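Local coordinates for protein kinase, putative (Bodo saltans, PDB 6TLY), which is probably a serine/threonine kinase, the kinetoplastid kinetochore protein KKT2, represented by its zinc-binding central domain, which probably serves centromere localization, at residues K28-L40 against D55-K69. Residues are numbered along the deposited sequence; the frame is centred on the assembly and turned at random. Where two conformers were deposited one is given.
Sequences KGFDCNVCDQPML and DYDVCNQCAESRKFK. With ZN (zinc ion), chain C.
Cys32 and Cys35 of a zinc knuckle and Cys59 and Cys62 at the start of helix 60-65 close one Cys4 zinc site, two CxxC pairs in the C1-like part of the KKT2 central domain. All four SG atoms lie 2.3–2.4 Å from the zinc ion. Backbone amides donate to three of the four sulfurs: Cys32 SG accepts across the contact from Cys59 N at 3.3 Å, nearly straight at 170°, and within its own knuckle from Val34 N and Cys35 N, bonds likely to temper its negative charge. Cys35 SG accepts from Gln37 N, and Cys59 SG, at the N-cap position, from Cys62 N.

Asn33 carries the other polar link. Its backbone N gives a 2.9 Å bond to Asp57 O, while its OD1 takes Asp57 N at 3.0 Å, the donor standing well above the amide's carbonyl plane; Lys87 also donates to OD1. Asn33 ND2 binds Asp31 O in the amide plane and a water that bridges to Asp57 OD2, whereas Asp57 OD1 pairs with Arg50. Replacing Asn33 by alanine removes the amide and is likely to leave Asp57 N and Lys87 without this acceptor and the bridging water without its Asn33 partner. Lys69 NZ hydrogen-bonds Asn33 O at 3.1 Å from above the carbonyl plane.

Apolar contacts flank the site. The Phe30 ring is sandwiched between Met39 CB and Asp57 CB on opposite faces, the latter a CH-pi contact 3.8 Å from the centroid. With CG1 anti to its backbone N (chi1 174°), Val34 sets that methyl against Cys62 SG and sends CG2 to within 3.3 Å of Tyr56 OH.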
loop_
_atom_site.group_PDB
_atom_site.type_symbol
_atom_site.label_atom_id
_atom_site.label_comp_id
_atom_site.label_asym_id
_atom_site.label_seq_id
_atom_site.Cartn_x
_atom_site.Cartn_y
_atom_site.Cartn_z
ATOM N N LYS A 28 14.259 -2.868 5.340
ATOM C CA LYS A 28 13.805 -4.175 5.834
ATOM C C LYS A 28 12.943 -4.958 4.827
ATOM O O LYS A 28 12.734 -6.155 4.997
ATOM C CB LYS A 28 13.029 -4.015 7.151
ATOM N N GLY A 29 12.436 -4.287 3.814
ATOM C CA GLY A 29 11.575 -4.929 2.837
ATOM C C GLY A 29 10.164 -5.090 3.360
ATOM O O GLY A 29 9.820 -4.588 4.438
ATOM N N PHE A 30 9.342 -5.805 2.603
ATOM C CA PHE A 30 7.944 -5.994 2.970
ATOM C C PHE A 30 7.401 -7.199 2.261
ATOM O O PHE A 30 7.999 -7.670 1.298
ATOM C CB PHE A 30 7.124 -4.752 2.532
ATOM C CG PHE A 30 7.078 -4.536 1.032
ATOM C CD1 PHE A 30 8.120 -3.919 0.372
ATOM C CD2 PHE A 30 6.005 -4.990 0.281
ATOM C CE1 PHE A 30 8.077 -3.739 -1.000
ATOM C CE2 PHE A 30 5.975 -4.823 -1.097
ATOM C CZ PHE A 30 7.007 -4.197 -1.723
ATOM N N ASP A 31 6.236 -7.666 2.687
ATOM C CA ASP A 31 5.524 -8.705 1.976
ATOM C C ASP A 31 4.456 -7.938 1.199
ATOM O O ASP A 31 3.647 -7.210 1.815
ATOM C CB ASP A 31 4.878 -9.677 2.966
ATOM C CG ASP A 31 5.903 -10.494 3.728
ATOM O OD1 ASP A 31 6.907 -10.921 3.107
ATOM O OD2 ASP A 31 5.707 -10.706 4.948
ATOM N N CYS A 32 4.379 -8.112 -0.154
ATOM C CA CYS A 32 3.385 -7.406 -0.977
ATOM C C CYS A 32 2.016 -7.407 -0.358
ATOM O O CYS A 32 1.546 -8.477 0.027
ATOM C CB CYS A 32 3.320 -7.956 -2.397
ATOM S SG CYS A 32 2.113 -7.099 -3.438
ATOM N N ASN A 33 1.415 -6.225 -0.206
ATOM C CA ASN A 33 0.120 -6.145 0.458
ATOM C C ASN A 33 -1.024 -6.796 -0.347
ATOM O O ASN A 33 -2.100 -7.027 0.214
ATOM C CB ASN A 33 -0.194 -4.735 0.825
ATOM C CG ASN A 33 0.741 -4.086 1.829
ATOM O OD1 ASN A 33 0.525 -2.948 2.205
ATOM N ND2 ASN A 33 1.795 -4.780 2.305
ATOM N N VAL A 34 -0.791 -7.116 -1.625
ATOM C CA VAL A 34 -1.794 -7.791 -2.453
ATOM C C VAL A 34 -1.490 -9.294 -2.586
ATOM O O VAL A 34 -2.339 -10.120 -2.250
ATOM C CB VAL A 34 -1.955 -7.128 -3.845
ATOM C CG1 VAL A 34 -2.904 -7.940 -4.744
ATOM C CG2 VAL A 34 -2.424 -5.683 -3.727
ATOM N N CYS A 35 -0.284 -9.659 -3.065
ATOM C CA CYS A 35 0.025 -11.071 -3.325
ATOM C C CYS A 35 0.834 -11.782 -2.233
ATOM O O CYS A 35 1.122 -12.953 -2.406
ATOM C CB CYS A 35 0.717 -11.211 -4.679
ATOM S SG CYS A 35 2.434 -10.634 -4.680
ATOM N N ASP A 36 1.315 -11.068 -1.212
ATOM C CA ASP A 36 2.114 -11.611 -0.110
ATOM C C ASP A 36 3.549 -12.059 -0.503
ATOM O O ASP A 36 4.250 -12.626 0.336
ATOM C CB ASP A 36 1.363 -12.752 0.622
ATOM C CG ASP A 36 1.845 -12.964 2.040
ATOM O OD1 ASP A 36 2.306 -11.976 2.665
ATOM O OD2 ASP A 36 1.787 -14.125 2.523
ATOM N N GLN A 37 3.994 -11.787 -1.736
ATOM C CA GLN A 37 5.350 -12.159 -2.172
ATOM C C GLN A 37 6.382 -11.330 -1.369
ATOM O O GLN A 37 6.184 -10.134 -1.179
ATOM C CB GLN A 37 5.493 -11.942 -3.697
ATOM C CG GLN A 37 6.888 -11.631 -4.255
ATOM C CD GLN A 37 6.843 -11.236 -5.716
ATOM O OE1 GLN A 37 6.661 -10.056 -6.067
ATOM N NE2 GLN A 37 7.017 -12.208 -6.610
ATOM N N PRO A 38 7.435 -11.972 -0.829
ATOM C CA PRO A 38 8.438 -11.212 -0.070
ATOM C C PRO A 38 9.265 -10.347 -1.011
ATOM O O PRO A 38 9.704 -10.794 -2.064
ATOM C CB PRO A 38 9.298 -12.300 0.589
ATOM C CG PRO A 38 9.176 -13.466 -0.298
ATOM C CD PRO A 38 7.796 -13.401 -0.942
ATOM N N MET A 39 9.450 -9.097 -0.640
ATOM C CA MET A 39 10.212 -8.142 -1.433
ATOM C C MET A 39 11.308 -7.655 -0.487
ATOM O O MET A 39 11.119 -6.710 0.267
ATOM C CB MET A 39 9.308 -6.985 -1.897
ATOM C CG MET A 39 8.144 -7.447 -2.773
ATOM S SD MET A 39 8.661 -8.000 -4.435
ATOM C CE MET A 39 9.407 -6.550 -5.022
ATOM N N LEU A 40 12.426 -8.374 -0.453
ATOM C CA LEU A 40 13.546 -8.056 0.464
ATOM C C LEU A 40 14.604 -7.168 -0.211
ATOM O O LEU A 40 15.399 -6.582 0.493
ATOM C CB LEU A 40 14.156 -9.367 0.965
ATOM C CG LEU A 40 13.161 -10.399 1.483
ATOM C CD1 LEU A 40 13.840 -11.717 1.778
ATOM C CD2 LEU A 40 12.473 -9.884 2.717
ATOM N N ASP A 55 0.455 3.654 4.268
ATOM C CA ASP A 55 1.393 2.560 4.629
ATOM C C ASP A 55 0.999 1.328 3.786
ATOM O O ASP A 55 0.693 0.263 4.325
ATOM C CB ASP A 55 1.372 2.219 6.134
ATOM C CG ASP A 55 2.375 1.134 6.488
ATOM O OD1 ASP A 55 3.448 1.093 5.859
ATOM O OD2 ASP A 55 2.075 0.317 7.378
ATOM N N TYR A 56 0.896 1.548 2.485
ATOM C CA TYR A 56 0.469 0.525 1.513
ATOM C C TYR A 56 1.625 0.261 0.555
ATOM O O TYR A 56 2.025 1.165 -0.119
ATOM C CB TYR A 56 -0.754 1.021 0.754
ATOM C CG TYR A 56 -1.398 0.027 -0.164
ATOM C CD1 TYR A 56 -1.996 -1.114 0.323
ATOM C CD2 TYR A 56 -1.432 0.242 -1.524
ATOM C CE1 TYR A 56 -2.630 -2.013 -0.512
ATOM C CE2 TYR A 56 -2.060 -0.646 -2.373
ATOM C CZ TYR A 56 -2.650 -1.785 -1.874
ATOM O OH TYR A 56 -3.271 -2.635 -2.721
ATOM N N ASP A 57 2.112 -0.970 0.570
ATOM C CA ASP A 57 3.252 -1.420 -0.232
ATOM C C ASP A 57 2.851 -2.514 -1.179
ATOM O O ASP A 57 2.295 -3.510 -0.741
ATOM C CB ASP A 57 4.298 -2.046 0.697
ATOM C CG ASP A 57 4.915 -1.056 1.634
ATOM O OD1 ASP A 57 5.210 0.061 1.187
ATOM O OD2 ASP A 57 5.071 -1.392 2.836
ATOM N N VAL A 58 3.106 -2.319 -2.439
ATOM C CA VAL A 58 2.805 -3.362 -3.472
ATOM C C VAL A 58 4.019 -3.649 -4.430
ATOM O O VAL A 58 4.879 -2.759 -4.935
ATOM C CB VAL A 58 1.539 -2.953 -4.249
ATOM C CG1 VAL A 58 1.736 -1.683 -5.044
ATOM C CG2 VAL A 58 1.013 -4.052 -5.144
ATOM N N CYS A 59 4.121 -4.922 -4.863
ATOM C CA CYS A 59 5.188 -5.293 -5.818
ATOM C C CYS A 59 4.849 -4.694 -7.212
ATOM O O CYS A 59 3.698 -4.334 -7.463
ATOM C CB CYS A 59 5.380 -6.817 -5.882
ATOM S SG CYS A 59 4.079 -7.722 -6.780
ATOM N N ASN A 60 5.844 -4.600 -8.123
ATOM C CA ASN A 60 5.587 -4.029 -9.438
ATOM C C ASN A 60 4.557 -4.847 -10.223
ATOM O O ASN A 60 3.789 -4.265 -10.982
ATOM C CB ASN A 60 6.871 -3.888 -10.237
ATOM C CG ASN A 60 7.641 -5.180 -10.364
ATOM O OD1 ASN A 60 8.173 -5.714 -9.389
ATOM N ND2 ASN A 60 7.723 -5.718 -11.585
ATOM N N GLN A 61 4.547 -6.180 -10.034
ATOM C CA GLN A 61 3.640 -7.096 -10.738
ATOM C C GLN A 61 2.187 -6.803 -10.388
ATOM O O GLN A 61 1.366 -6.665 -11.292
ATOM C CB GLN A 61 3.989 -8.557 -10.399
ATOM C CG GLN A 61 4.684 -9.315 -11.522
ATOM C CD GLN A 61 5.591 -10.431 -11.023
ATOM O OE1 GLN A 61 5.594 -10.797 -9.833
ATOM N NE2 GLN A 61 6.386 -10.998 -11.928
ATOM N N CYS A 62 1.875 -6.670 -9.091
ATOM C CA CYS A 62 0.507 -6.371 -8.677
ATOM C C CYS A 62 0.105 -4.940 -9.086
ATOM O O CYS A 62 -1.007 -4.725 -9.587
ATOM C CB CYS A 62 0.319 -6.600 -7.179
ATOM S SG CYS A 62 0.369 -8.334 -6.659
ATOM N N ALA A 63 1.011 -3.970 -8.902
ATOM C CA ALA A 63 0.705 -2.578 -9.194
ATOM C C ALA A 63 0.368 -2.296 -10.676
ATOM O O ALA A 63 -0.684 -1.723 -10.973
ATOM C CB ALA A 63 1.832 -1.681 -8.716
ATOM N N GLU A 64 1.207 -2.785 -11.581
ATOM C CA GLU A 64 1.078 -2.562 -13.008
ATOM C C GLU A 64 -0.067 -3.377 -13.617
ATOM O O GLU A 64 -0.742 -2.870 -14.514
ATOM C CB GLU A 64 2.436 -2.788 -13.684
ATOM C CG GLU A 64 3.410 -1.683 -13.277
ATOM C CD GLU A 64 4.878 -1.943 -13.554
ATOM O OE1 GLU A 64 5.172 -2.945 -14.240
ATOM O OE2 GLU A 64 5.737 -1.169 -13.069
ATOM N N SER A 65 -0.375 -4.558 -13.063
ATOM C CA SER A 65 -1.529 -5.336 -13.542
ATOM C C SER A 65 -2.871 -4.917 -12.874
ATOM O O SER A 65 -3.919 -5.455 -13.226
ATOM C CB SER A 65 -1.285 -6.833 -13.373
ATOM O OG SER A 65 -1.451 -7.252 -12.029
ATOM N N ARG A 66 -2.833 -3.955 -11.935
ATOM C CA ARG A 66 -3.996 -3.460 -11.209
ATOM C C ARG A 66 -4.651 -4.552 -10.387
ATOM O O ARG A 66 -5.874 -4.641 -10.332
ATOM C CB ARG A 66 -5.004 -2.750 -12.128
ATOM C CG ARG A 66 -4.612 -1.320 -12.378
ATOM C CD ARG A 66 -3.573 -1.163 -13.453
ATOM N NE ARG A 66 -3.324 0.244 -13.771
ATOM C CZ ARG A 66 -2.285 0.680 -14.477
ATOM N NH1 ARG A 66 -1.367 -0.171 -14.914
ATOM N NH2 ARG A 66 -2.147 1.975 -14.735
ATOM N N LYS A 67 -3.826 -5.409 -9.776
ATOM C CA LYS A 67 -4.327 -6.457 -8.909
ATOM C C LYS A 67 -4.747 -5.801 -7.606
ATOM O O LYS A 67 -4.094 -4.874 -7.134
ATOM C CB LYS A 67 -3.250 -7.512 -8.638
ATOM C CG LYS A 67 -3.291 -8.661 -9.625
ATOM C CD LYS A 67 -2.804 -9.952 -8.983
ATOM C CE LYS A 67 -3.723 -10.406 -7.870
ATOM N NZ LYS A 67 -3.010 -11.271 -6.899
ATOM N N PHE A 68 -5.832 -6.273 -7.031
ATOM C CA PHE A 68 -6.344 -5.731 -5.782
ATOM C C PHE A 68 -6.579 -6.846 -4.779
ATOM O O PHE A 68 -6.776 -7.999 -5.160
ATOM C CB PHE A 68 -7.642 -4.908 -6.017
ATOM C CG PHE A 68 -8.760 -5.648 -6.729
ATOM C CD1 PHE A 68 -8.840 -5.655 -8.110
ATOM C CD2 PHE A 68 -9.711 -6.356 -6.015
ATOM C CE1 PHE A 68 -9.855 -6.339 -8.761
ATOM C CE2 PHE A 68 -10.717 -7.053 -6.670
ATOM C CZ PHE A 68 -10.794 -7.024 -8.036
ATOM N N LYS A 69 -6.523 -6.495 -3.494
ATOM C CA LYS A 69 -6.806 -7.391 -2.385
ATOM C C LYS A 69 -8.307 -7.697 -2.444
ATOM O O LYS A 69 -9.117 -6.793 -2.666
ATOM C CB LYS A 69 -6.477 -6.671 -1.065
ATOM C CG LYS A 69 -6.301 -7.570 0.137
ATOM C CD LYS A 69 -5.049 -8.380 0.061
ATOM C CE LYS A 69 -4.731 -9.016 1.383
ATOM N NZ LYS A 69 -3.346 -9.549 1.400
HETATM ZN ZN ZN C . 2.314 -8.409 -5.408
HETATM O O HOH W 1 3.780 -3.482 4.165
#